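Local coordinates for major capsid protein (Paramecium bursaria Chlorella virus 1, PDB 5TIP) that self-assembles as trimers into the icosahedral, glycosylated capsid of a large DNA virus that infects Chlorella-like algae, at residues 250-255 / 259-264. Residues are numbered along the deposited sequence; the frame is centred on the assembly and turned at random.
Sequences IRLNFN and KYLAWN
L252, F254 and L261 share one first-torsion choice: in each, CG stands anti to the carbonyl carbon and beside the backbone N (chi1 near -60° in each), and each side chain sets out toward the other segment. The two leucines also extend one methyl anti to CA (chi2 near 180°), which brings them together tip to tip. CD1 of L252 meets CD1 of L261 at 3.8 Å. The other branch of L261 serves the aromatic ring, one methyl for each partner: its CD2 lies 3.7 Å from CE2 of F254 and 3.8 Å from CD2 of the same ring, approaching it obliquely. No hydrogen bond joins the two segments; their backbones stay well apart, 9.9 Å between CA of F254 and CA of L261, and side chains alone bridge the gap. All three residues are buried, and F254 also rests on I415 and A417 of strand 412-426. L252 makes a backbone hydrogen bond with A376 of strand 376-387, L261 one with Y353 of strand 350-354, which places the two segments in different sheets. After the end of strand 247-251 the chain runs through a short loop into strand 257-266, passing from one sheet to the other. Such apolar side chains meeting between two sheets are characteristic of a beta-sandwich core, here in the second jelly-roll of the double jelly-roll capsid fold.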
loop_
_atom_site.group_PDB
_atom_site.type_symbol
_atom_site.label_atom_id
_atom_site.label_comp_id
_atom_site.label_asym_id
_atom_site.label_seq_id
_atom_site.Cartn_x
_atom_site.Cartn_y
_atom_site.Cartn_z
ATOM N N ILE A 250 -3.320 -24.917 25.811
ATOM C CA ILE A 250 -4.700 -24.821 25.354
ATOM C C ILE A 250 -4.917 -25.874 24.276
ATOM O O ILE A 250 -4.266 -25.843 23.225
ATOM C CB ILE A 250 -5.024 -23.413 24.829
ATOM C CG1 ILE A 250 -5.102 -22.404 25.979
ATOM C CG2 ILE A 250 -6.332 -23.424 24.055
ATOM C CD1 ILE A 250 -3.770 -21.827 26.403
ATOM N N ARG A 251 -5.820 -26.813 24.543
ATOM C CA ARG A 251 -6.158 -27.850 23.576
ATOM C C ARG A 251 -6.990 -27.219 22.468
ATOM O O ARG A 251 -8.114 -26.766 22.708
ATOM C CB ARG A 251 -6.919 -28.978 24.269
ATOM C CG ARG A 251 -7.301 -30.159 23.387
ATOM C CD ARG A 251 -6.085 -30.986 22.993
ATOM N NE ARG A 251 -6.453 -32.163 22.209
ATOM C CZ ARG A 251 -6.743 -33.351 22.735
ATOM N NH1 ARG A 251 -6.708 -33.523 24.049
ATOM N NH2 ARG A 251 -7.067 -34.368 21.948
ATOM N N LEU A 252 -6.444 -27.176 21.256
ATOM C CA LEU A 252 -7.162 -26.589 20.135
ATOM C C LEU A 252 -8.209 -27.567 19.623
ATOM O O LEU A 252 -7.996 -28.782 19.616
ATOM C CB LEU A 252 -6.196 -26.212 19.011
ATOM C CG LEU A 252 -5.073 -25.224 19.344
ATOM C CD1 LEU A 252 -4.206 -24.951 18.122
ATOM C CD2 LEU A 252 -5.639 -23.925 19.896
ATOM N N ASN A 253 -9.292 -27.000 19.176
ATOM C CA ASN A 253 -10.352 -27.769 18.673
ATOM C C ASN A 253 -10.809 -27.233 17.322
ATOM O O ASN A 253 -11.842 -26.677 17.188
ATOM C CB ASN A 253 -11.448 -27.860 19.744
ATOM C CG ASN A 253 -12.688 -28.495 19.262
ATOM O OD1 ASN A 253 -12.678 -29.311 18.416
ATOM N ND2 ASN A 253 -13.761 -28.110 19.815
ATOM N N PHE A 254 -9.965 -27.425 16.336
ATOM C CA PHE A 254 -10.201 -26.997 14.968
ATOM C C PHE A 254 -10.271 -28.214 14.053
ATOM O O PHE A 254 -9.875 -29.322 14.425
ATOM C CB PHE A 254 -9.098 -26.040 14.505
ATOM C CG PHE A 254 -8.990 -24.795 15.341
ATOM C CD1 PHE A 254 -10.124 -24.102 15.732
ATOM C CD2 PHE A 254 -7.753 -24.332 15.756
ATOM C CE1 PHE A 254 -10.024 -22.961 16.506
ATOM C CE2 PHE A 254 -7.647 -23.194 16.530
ATOM C CZ PHE A 254 -8.783 -22.509 16.906
ATOM N N ASN A 255 -10.784 -27.995 12.844
ATOM C CA ASN A 255 -10.892 -29.045 11.840
ATOM C C ASN A 255 -10.600 -28.445 10.472
ATOM O O ASN A 255 -10.372 -27.237 10.339
ATOM C CB ASN A 255 -12.273 -29.714 11.863
ATOM C CG ASN A 255 -12.551 -30.441 13.164
ATOM O OD1 ASN A 255 -13.386 -30.015 13.961
ATOM N ND2 ASN A 255 -11.858 -31.553 13.381
ATOM N N LYS A 259 -5.708 -22.440 6.985
ATOM C CA LYS A 259 -4.700 -21.556 6.408
ATOM C C LYS A 259 -3.781 -20.972 7.474
ATOM O O LYS A 259 -2.561 -20.924 7.284
ATOM C CB LYS A 259 -5.372 -20.424 5.631
ATOM C CG LYS A 259 -6.454 -20.877 4.677
ATOM C CD LYS A 259 -7.138 -19.684 4.033
ATOM C CE LYS A 259 -6.152 -18.855 3.228
ATOM N NZ LYS A 259 -6.823 -17.718 2.544
ATOM N N TYR A 260 -4.343 -20.511 8.587
ATOM C CA TYR A 260 -3.553 -19.847 9.612
ATOM C C TYR A 260 -4.304 -19.881 10.934
ATOM O O TYR A 260 -5.509 -20.144 10.982
ATOM C CB TYR A 260 -3.227 -18.401 9.212
ATOM C CG TYR A 260 -4.445 -17.541 8.936
ATOM C CD1 TYR A 260 -5.099 -16.872 9.963
ATOM C CD2 TYR A 260 -4.940 -17.400 7.646
ATOM C CE1 TYR A 260 -6.210 -16.087 9.713
ATOM C CE2 TYR A 260 -6.050 -16.616 7.386
ATOM C CZ TYR A 260 -6.681 -15.962 8.424
ATOM O OH TYR A 260 -7.787 -15.182 8.174
ATOM N N LEU A 261 -3.566 -19.624 12.008
ATOM C CA LEU A 261 -4.131 -19.397 13.330
ATOM C C LEU A 261 -3.851 -17.964 13.759
ATOM O O LEU A 261 -2.743 -17.455 13.570
ATOM C CB LEU A 261 -3.550 -20.368 14.361
ATOM C CG LEU A 261 -3.736 -21.865 14.119
ATOM C CD1 LEU A 261 -3.150 -22.659 15.275
ATOM C CD2 LEU A 261 -5.203 -22.201 13.928
ATOM N N ALA A 262 -4.861 -17.312 14.324
ATOM C CA ALA A 262 -4.727 -15.959 14.843
ATOM C C ALA A 262 -5.335 -15.900 16.235
ATOM O O ALA A 262 -6.424 -16.434 16.465
ATOM C CB ALA A 262 -5.406 -14.937 13.929
ATOM N N TRP A 263 -4.631 -15.258 17.165
ATOM C CA TRP A 263 -5.124 -15.201 18.533
ATOM C C TRP A 263 -4.723 -13.883 19.180
ATOM O O TRP A 263 -3.841 -13.169 18.696
ATOM C CB TRP A 263 -4.631 -16.400 19.357
ATOM C CG TRP A 263 -3.155 -16.436 19.635
ATOM C CD1 TRP A 263 -2.527 -16.020 20.771
ATOM C CD2 TRP A 263 -2.127 -16.930 18.766
ATOM N NE1 TRP A 263 -1.171 -16.220 20.664
ATOM C CE2 TRP A 263 -0.901 -16.778 19.443
ATOM C CE3 TRP A 263 -2.124 -17.482 17.482
ATOM C CZ2 TRP A 263 0.315 -17.156 18.878
ATOM C CZ3 TRP A 263 -0.917 -17.857 16.923
ATOM C CH2 TRP A 263 0.285 -17.691 17.621
ATOM N N ASN A 264 -5.405 -13.563 20.280
ATOM C CA ASN A 264 -5.116 -12.368 21.058
ATOM C C ASN A 264 -5.504 -12.613 22.510
ATOM O O ASN A 264 -6.288 -13.512 22.822
ATOM C CB ASN A 264 -5.853 -11.134 20.509
ATOM C CG ASN A 264 -7.369 -11.273 20.567
ATOM O OD1 ASN A 264 -7.967 -11.291 21.642
ATOM N ND2 ASN A 264 -7.998 -11.350 19.400
#